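Long-range contact in phiAB6 tailspike (Unidentified phage, PDB 5JS4), which forms a trimeric beta-helical phage tailspike that probably binds and fragments the exopolysaccharide of Acinetobacter baumannii: residues L382-Y393 with S410-Q421. Numbering follows the deposited sequence.
Sequences LVGFNFTNAWLY and STTGTFHNIYFQ
Phe387 turns CG away from its backbone N (chi1 -167°), whereas Phe415 keeps CG beside its own N (chi1 -63°). The Phe415 ring therefore reaches across to Phe387, and its CD1 lies 3.6 Å from Phe387 CB. Phe385 CE1 approaches Phe415 CE1 obliquely, completing an aromatic cluster. Leu382 CD1 meets the edge of the Phe415 ring in its plane, 3.6 Å from Phe415 CZ. The strands run parallel in successive beta-helix coils, with Phe387 level with Phe415; Phe387 bonds through its N to Thr414 O and through its O to His416 N.

On the other face, Asn386 ND2 gives Thr414 OG1 a bond of 2.8 Å, in the amide plane. A water links the same ND2 to Thr412 O. At the corner, Asn389 ND2 bonds Thr388 OG1 at 2.7 Å and only weakly Asn417 OD1. Gln421 CB sits over the centre of the Tyr393 ring, 3.6 Å from the centroid. That ring turns its edge to the face of Tyr419, planes at 58°. Tyr393 OH is hydrogen-bonded to Tyr360 OH of a second subunit, and Tyr419 OH to Glu445 OE1.

The phenylalanine cluster faces the coil interior, where strands 374-379 and 426-430 pack against it. Strands 362-370 and 438-447 flank the pair as the adjoining coils.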
ATOM      1  N   LEU A 382       5.458   2.132  22.034  1.00 13.80           N
ATOM      2  CA  LEU A 382       6.150   2.124  20.749  1.00 13.28           C
ATOM      3  C   LEU A 382       6.451   3.539  20.273  1.00 13.14           C
ATOM      4  O   LEU A 382       5.633   4.445  20.425  1.00 13.71           O
ATOM      5  CB  LEU A 382       5.311   1.447  19.662  1.00 13.43           C
ATOM      6  CG  LEU A 382       4.750   0.048  19.885  1.00 13.89           C
ATOM      7  CD1 LEU A 382       3.996  -0.397  18.640  1.00 13.83           C
ATOM      8  CD2 LEU A 382       5.858  -0.931  20.220  1.00 14.73           C
ATOM      9  N   VAL A 383       7.633   3.709  19.699  1.00 13.23           N
ATOM     10  CA  VAL A 383       7.942   4.865  18.861  1.00 13.70           C
ATOM     11  C   VAL A 383       9.245   4.549  18.125  1.00 13.20           C
ATOM     12  O   VAL A 383      10.262   4.251  18.749  1.00 13.52           O
ATOM     13  CB  VAL A 383       7.990   6.201  19.655  1.00 14.64           C
ATOM     14  CG1 VAL A 383       8.603   6.012  21.036  1.00 14.88           C
ATOM     15  CG2 VAL A 383       8.709   7.289  18.864  1.00 15.59           C
ATOM     16  N   GLY A 384       9.200   4.575  16.795  1.00 12.59           N
ATOM     17  CA  GLY A 384      10.345   4.154  15.988  1.00 13.06           C
ATOM     18  C   GLY A 384      10.702   2.699  16.249  1.00 12.90           C
ATOM     19  O   GLY A 384      11.873   2.361  16.427  1.00 12.91           O
ATOM     20  N   PHE A 385       9.676   1.849  16.267  1.00 12.35           N
ATOM     21  CA  PHE A 385       9.789   0.442  16.642  1.00 12.01           C
ATOM     22  C   PHE A 385       9.508  -0.412  15.410  1.00 11.63           C
ATOM     23  O   PHE A 385       8.384  -0.439  14.916  1.00 12.42           O
ATOM     24  CB  PHE A 385       8.775   0.140  17.748  1.00 12.51           C
ATOM     25  CG  PHE A 385       8.900  -1.233  18.356  1.00 12.91           C
ATOM     26  CD1 PHE A 385       8.269  -2.328  17.777  1.00 13.55           C
ATOM     27  CD2 PHE A 385       9.612  -1.425  19.536  1.00 12.64           C
ATOM     28  CE1 PHE A 385       8.360  -3.586  18.351  1.00 14.38           C
ATOM     29  CE2 PHE A 385       9.713  -2.683  20.111  1.00 13.09           C
ATOM     30  CZ  PHE A 385       9.086  -3.764  19.519  1.00 13.57           C
ATOM     31  N   ASN A 386      10.529  -1.104  14.916  1.00 11.21           N
ATOM     32  CA  ASN A 386      10.421  -1.848  13.668  1.00 11.59           C
ATOM     33  C   ASN A 386      10.593  -3.341  13.901  1.00 12.17           C
ATOM     34  O   ASN A 386      11.587  -3.778  14.480  1.00 13.85           O
ATOM     35  CB  ASN A 386      11.446  -1.324  12.671  1.00 12.30           C
ATOM     36  CG  ASN A 386      11.283   0.160  12.406  1.00 13.22           C
ATOM     37  OD1 ASN A 386      12.219   0.945  12.590  1.00 17.73           O
ATOM     38  ND2 ASN A 386      10.087   0.557  11.997  1.00 11.58           N
ATOM     39  N   PHE A 387       9.608  -4.105  13.437  1.00 11.32           N
ATOM     40  CA  PHE A 387       9.484  -5.529  13.722  1.00 11.27           C
ATOM     41  C   PHE A 387       9.154  -6.245  12.414  1.00 10.99           C
ATOM     42  O   PHE A 387       8.136  -5.953  11.797  1.00 11.51           O
ATOM     43  CB  PHE A 387       8.353  -5.725  14.739  1.00 11.91           C
ATOM     44  CG  PHE A 387       8.306  -7.092  15.362  1.00 12.87           C
ATOM     45  CD1 PHE A 387       7.792  -8.177  14.668  1.00 13.97           C
ATOM     46  CD2 PHE A 387       8.744  -7.285  16.663  1.00 14.71           C
ATOM     47  CE1 PHE A 387       7.740  -9.433  15.253  1.00 15.20           C
ATOM     48  CE2 PHE A 387       8.690  -8.535  17.252  1.00 15.67           C
ATOM     49  CZ  PHE A 387       8.189  -9.612  16.547  1.00 15.39           C
ATOM     50  N   THR A 388      10.006  -7.171  11.982  1.00 10.69           N
ATOM     51  CA  THR A 388       9.759  -7.872  10.720  1.00 11.21           C
ATOM     52  C   THR A 388      10.334  -9.284  10.680  1.00 11.10           C
ATOM     53  O   THR A 388      11.305  -9.590  11.364  1.00 12.15           O
ATOM     54  CB  THR A 388      10.298  -7.063   9.511  1.00 12.27           C
ATOM     55  OG1 THR A 388       9.755  -7.589   8.290  1.00 13.68           O
ATOM     56  CG2 THR A 388      11.834  -7.087   9.452  1.00 13.03           C
ATOM     57  N   ASN A 389       9.720 -10.129   9.854  1.00 11.13           N
ATOM     58  CA  ASN A 389      10.242 -11.455   9.529  1.00 11.09           C
ATOM     59  C   ASN A 389      10.383 -12.309  10.781  1.00 11.01           C
ATOM     60  O   ASN A 389      11.486 -12.623  11.229  1.00 10.74           O
ATOM     61  CB  ASN A 389      11.567 -11.370   8.755  1.00 11.05           C
ATOM     62  CG  ASN A 389      11.378 -10.927   7.314  1.00 11.59           C
ATOM     63  OD1 ASN A 389      11.725 -11.652   6.370  1.00 14.48           O
ATOM     64  ND2 ASN A 389      10.815  -9.747   7.130  1.00 10.66           N
ATOM     65  N   ALA A 390       9.235 -12.673  11.341  1.00 11.05           N
ATOM     66  CA  ALA A 390       9.182 -13.393  12.598  1.00 11.10           C
ATOM     67  C   ALA A 390       8.200 -14.544  12.500  1.00 10.85           C
ATOM     68  O   ALA A 390       7.094 -14.380  11.983  1.00 10.94           O
ATOM     69  CB  ALA A 390       8.776 -12.457  13.719  1.00 11.87           C
ATOM     70  N   TRP A 391       8.624 -15.705  12.992  1.00 10.97           N
ATOM     71  CA  TRP A 391       7.761 -16.873  13.106  1.00 10.96           C
ATOM     72  C   TRP A 391       7.506 -17.083  14.588  1.00 11.00           C
ATOM     73  O   TRP A 391       8.407 -17.459  15.335  1.00 11.61           O
ATOM     74  CB  TRP A 391       8.403 -18.087  12.424  1.00 11.58           C
ATOM     75  CG  TRP A 391       8.695 -17.811  10.967  1.00 11.40           C
ATOM     76  CD1 TRP A 391       7.944 -17.044  10.121  1.00 11.40           C
ATOM     77  CD2 TRP A 391       9.808 -18.282  10.195  1.00 11.30           C
ATOM     78  NE1 TRP A 391       8.519 -17.003   8.878  1.00 11.19           N
ATOM     79  CE2 TRP A 391       9.664 -17.752   8.893  1.00 11.16           C
ATOM     80  CE3 TRP A 391      10.915 -19.092  10.475  1.00 11.77           C
ATOM     81  CZ2 TRP A 391      10.585 -18.006   7.874  1.00 11.12           C
ATOM     82  CZ3 TRP A 391      11.831 -19.344   9.460  1.00 11.94           C
ATOM     83  CH2 TRP A 391      11.657 -18.803   8.176  1.00 11.31           C
ATOM     84  N   LEU A 392       6.274 -16.794  15.003  1.00 11.24           N
ATOM     85  CA  LEU A 392       5.905 -16.728  16.411  1.00 11.63           C
ATOM     86  C   LEU A 392       4.879 -17.815  16.700  1.00 12.18           C
ATOM     87  O   LEU A 392       3.688 -17.641  16.447  1.00 12.23           O
ATOM     88  CB  LEU A 392       5.356 -15.335  16.740  1.00 11.83           C
ATOM     89  CG  LEU A 392       6.312 -14.167  16.461  1.00 12.08           C
ATOM     90  CD1 LEU A 392       5.664 -12.840  16.827  1.00 12.23           C
ATOM     91  CD2 LEU A 392       7.633 -14.333  17.197  1.00 12.21           C
ATOM     92  N   TYR A 393       5.362 -18.939  17.224  1.00 12.50           N
ATOM     93  CA  TYR A 393       4.563 -20.155  17.344  1.00 12.77           C
ATOM     94  C   TYR A 393       4.276 -20.511  18.804  1.00 13.18           C
ATOM     95  O   TYR A 393       5.155 -20.429  19.663  1.00 13.47           O
ATOM     96  CB  TYR A 393       5.288 -21.333  16.682  1.00 13.58           C
ATOM     97  CG  TYR A 393       5.167 -21.432  15.169  1.00 13.90           C
ATOM     98  CD1 TYR A 393       5.379 -20.326  14.345  1.00 14.61           C
ATOM     99  CD2 TYR A 393       4.887 -22.655  14.557  1.00 14.50           C
ATOM    100  CE1 TYR A 393       5.288 -20.429  12.966  1.00 14.70           C
ATOM    101  CE2 TYR A 393       4.799 -22.765  13.176  1.00 15.01           C
ATOM    102  CZ  TYR A 393       5.001 -21.648  12.385  1.00 14.89           C
ATOM    103  OH  TYR A 393       4.914 -21.740  11.015  1.00 16.43           O
ATOM    104  N   SER A 410       1.332   4.519  22.068  1.00 13.54           N
ATOM    105  CA  SER A 410       2.254   3.938  21.100  1.00 13.13           C
ATOM    106  C   SER A 410       2.080   4.590  19.737  1.00 13.61           C
ATOM    107  O   SER A 410       0.956   4.849  19.303  1.00 13.84           O
ATOM    108  CB  SER A 410       2.014   2.432  20.982  1.00 13.56           C
ATOM    109  OG  SER A 410       2.475   1.752  22.133  1.00 14.04           O
ATOM    110  N   THR A 411       3.200   4.865  19.074  1.00 13.51           N
ATOM    111  CA  THR A 411       3.185   5.400  17.719  1.00 13.25           C
ATOM    112  C   THR A 411       4.243   4.742  16.853  1.00 13.13           C
ATOM    113  O   THR A 411       5.137   4.053  17.348  1.00 12.03           O
ATOM    114  CB  THR A 411       3.466   6.919  17.673  1.00 14.03           C
ATOM    115  OG1 THR A 411       4.863   7.159  17.887  1.00 15.05           O
ATOM    116  CG2 THR A 411       2.644   7.672  18.711  1.00 14.36           C
ATOM    117  N   THR A 412       4.118   4.979  15.551  1.00 12.95           N
ATOM    118  CA  THR A 412       5.179   4.737  14.577  1.00 13.00           C
ATOM    119  C   THR A 412       5.912   3.406  14.771  1.00 13.03           C
ATOM    120  O   THR A 412       7.147   3.344  14.785  1.00 13.51           O
ATOM    121  CB  THR A 412       6.163   5.926  14.524  1.00 13.47           C
ATOM    122  OG1 THR A 412       6.718   6.182  15.825  1.00 13.85           O
ATOM    123  CG2 THR A 412       5.445   7.173  14.032  1.00 13.40           C
ATOM    124  N   GLY A 413       5.120   2.347  14.920  1.00 12.55           N
ATOM    125  CA  GLY A 413       5.625   0.984  14.978  1.00 12.05           C
ATOM    126  C   GLY A 413       5.258   0.252  13.703  1.00 11.83           C
ATOM    127  O   GLY A 413       4.153   0.424  13.194  1.00 12.86           O
ATOM    128  N   THR A 414       6.182  -0.550  13.181  1.00 11.02           N
ATOM    129  CA  THR A 414       5.920  -1.335  11.978  1.00 10.70           C
ATOM    130  C   THR A 414       6.011  -2.822  12.298  1.00 10.57           C
ATOM    131  O   THR A 414       6.907  -3.263  13.023  1.00 10.49           O
ATOM    132  CB  THR A 414       6.876  -0.973  10.823  1.00 11.59           C
ATOM    133  OG1 THR A 414       8.222  -1.319  11.168  1.00 12.65           O
ATOM    134  CG2 THR A 414       6.792   0.520  10.505  1.00 12.43           C
ATOM    135  N   PHE A 415       5.067  -3.578  11.744  1.00 10.50           N
ATOM    136  CA  PHE A 415       4.925  -5.000  12.009  1.00 10.29           C
ATOM    137  C   PHE A 415       4.668  -5.704  10.688  1.00 10.44           C
ATOM    138  O   PHE A 415       3.550  -5.681  10.180  1.00 10.70           O
ATOM    139  CB  PHE A 415       3.791  -5.231  13.005  1.00 11.00           C
ATOM    140  CG  PHE A 415       4.055  -4.618  14.347  1.00 11.43           C
ATOM    141  CD1 PHE A 415       4.812  -5.294  15.294  1.00 12.06           C
ATOM    142  CD2 PHE A 415       3.591  -3.347  14.646  1.00 11.92           C
ATOM    143  CE1 PHE A 415       5.077  -4.723  16.528  1.00 12.82           C
ATOM    144  CE2 PHE A 415       3.861  -2.767  15.873  1.00 12.30           C
ATOM    145  CZ  PHE A 415       4.603  -3.457  16.814  1.00 12.90           C
ATOM    146  N   HIS A 416       5.720  -6.300  10.125  1.00 10.56           N
ATOM    147  CA  HIS A 416       5.662  -6.885   8.785  1.00 10.82           C
ATOM    148  C   HIS A 416       6.132  -8.327   8.774  1.00 10.58           C
ATOM    149  O   HIS A 416       7.024  -8.698   9.529  1.00 11.01           O
ATOM    150  CB  HIS A 416       6.561  -6.112   7.815  1.00 12.10           C
ATOM    151  CG  HIS A 416       6.158  -4.686   7.600  1.00 14.61           C
ATOM    152  ND1 HIS A 416       7.030  -3.738   7.113  1.00 18.75           N
ATOM    153  CD2 HIS A 416       4.985  -4.045   7.808  1.00 15.06           C
ATOM    154  CE1 HIS A 416       6.409  -2.575   7.022  1.00 18.89           C
ATOM    155  NE2 HIS A 416       5.164  -2.736   7.433  1.00 16.61           N
ATOM    156  N   ASN A 417       5.563  -9.125   7.874  1.00 11.07           N
ATOM    157  CA  ASN A 417       6.052 -10.480   7.619  1.00 10.96           C
ATOM    158  C   ASN A 417       6.101 -11.310   8.901  1.00 10.53           C
ATOM    159  O   ASN A 417       7.139 -11.885   9.234  1.00 10.40           O
ATOM    160  CB  ASN A 417       7.452 -10.461   6.965  1.00 11.02           C
ATOM    161  CG  ASN A 417       7.519  -9.663   5.665  1.00 11.12           C
ATOM    162  OD1 ASN A 417       8.613  -9.307   5.218  1.00 14.48           O
ATOM    163  ND2 ASN A 417       6.383  -9.406   5.044  1.00 10.71           N
ATOM    164  N   ILE A 418       4.986 -11.351   9.627  1.00 10.83           N
ATOM    165  CA  ILE A 418       4.905 -12.114  10.868  1.00 10.95           C
ATOM    166  C   ILE A 418       3.914 -13.258  10.717  1.00 11.27           C
ATOM    167  O   ILE A 418       2.771 -13.051  10.296  1.00 11.85           O
ATOM    168  CB  ILE A 418       4.473 -11.260  12.077  1.00 11.19           C
ATOM    169  CG1 ILE A 418       5.287  -9.963  12.153  1.00 12.03           C
ATOM    170  CG2 ILE A 418       4.637 -12.070  13.362  1.00 11.21           C
ATOM    171  CD1 ILE A 418       4.766  -8.972  13.174  1.00 12.84           C
ATOM    172  N   TYR A 419       4.372 -14.456  11.070  1.00 11.30           N
ATOM    173  CA  TYR A 419       3.572 -15.673  11.048  1.00 11.63           C
ATOM    174  C   TYR A 419       3.262 -16.055  12.494  1.00 11.40           C
ATOM    175  O   TYR A 419       4.141 -16.535  13.208  1.00 12.11           O
ATOM    176  CB  TYR A 419       4.376 -16.784  10.363  1.00 12.34           C
ATOM    177  CG  TYR A 419       3.606 -17.968   9.799  1.00 13.47           C
ATOM    178  CD1 TYR A 419       2.357 -18.355  10.293  1.00 13.71           C
ATOM    179  CD2 TYR A 419       4.166 -18.728   8.782  1.00 14.71           C
ATOM    180  CE1 TYR A 419       1.688 -19.454   9.764  1.00 14.25           C
ATOM    181  CE2 TYR A 419       3.509 -19.820   8.251  1.00 15.28           C
ATOM    182  CZ  TYR A 419       2.272 -20.181   8.744  1.00 14.93           C
ATOM    183  OH  TYR A 419       1.638 -21.275   8.197  1.00 17.83           O
ATOM    184  N   PHE A 420       2.026 -15.810  12.921  1.00 11.74           N
ATOM    185  CA  PHE A 420       1.547 -16.242  14.233  1.00 11.95           C
ATOM    186  C   PHE A 420       0.830 -17.582  14.056  1.00 12.72           C
ATOM    187  O   PHE A 420      -0.171 -17.649  13.337  1.00 13.43           O
ATOM    188  CB  PHE A 420       0.548 -15.238  14.819  1.00 12.21           C
ATOM    189  CG  PHE A 420       1.088 -13.843  15.022  1.00 12.14           C
ATOM    190  CD1 PHE A 420       1.680 -13.481  16.223  1.00 12.32           C
ATOM    191  CD2 PHE A 420       0.937 -12.872  14.038  1.00 11.42           C
ATOM    192  CE1 PHE A 420       2.146 -12.192  16.429  1.00 12.29           C
ATOM    193  CE2 PHE A 420       1.398 -11.579  14.238  1.00 11.36           C
ATOM    194  CZ  PHE A 420       2.002 -11.239  15.436  1.00 12.16           C
ATOM    195  N   GLN A 421       1.315 -18.640  14.707  1.00 13.25           N
ATOM    196  CA  GLN A 421       0.698 -19.964  14.562  1.00 14.16           C
ATOM    197  C   GLN A 421       0.464 -20.668  15.894  1.00 14.76           C
ATOM    198  O   GLN A 421       1.354 -20.728  16.747  1.00 14.46           O
ATOM    199  CB  GLN A 421       1.530 -20.869  13.647  1.00 15.66           C
ATOM    200  CG  GLN A 421       0.829 -22.184  13.306  1.00 16.52           C
ATOM    201  CD  GLN A 421       1.520 -22.984  12.213  1.00 19.64           C
ATOM    202  OE1 GLN A 421       1.967 -22.433  11.205  1.00 21.94           O
ATOM    203  NE2 GLN A 421       1.593 -24.297  12.399  1.00 22.09           N
TER
HETATM  204  O   HOH W   1       8.840   2.989  12.498  1.00 14.44           O
HETATM  205  O   HOH W   2       8.873  -3.681  10.098  1.00 14.39           O
HETATM  206  O   HOH W   3      11.472 -10.193   3.711  1.00 15.23           O
HETATM  207  O   HOH W   4       6.745 -14.687   8.053  1.00 15.13           O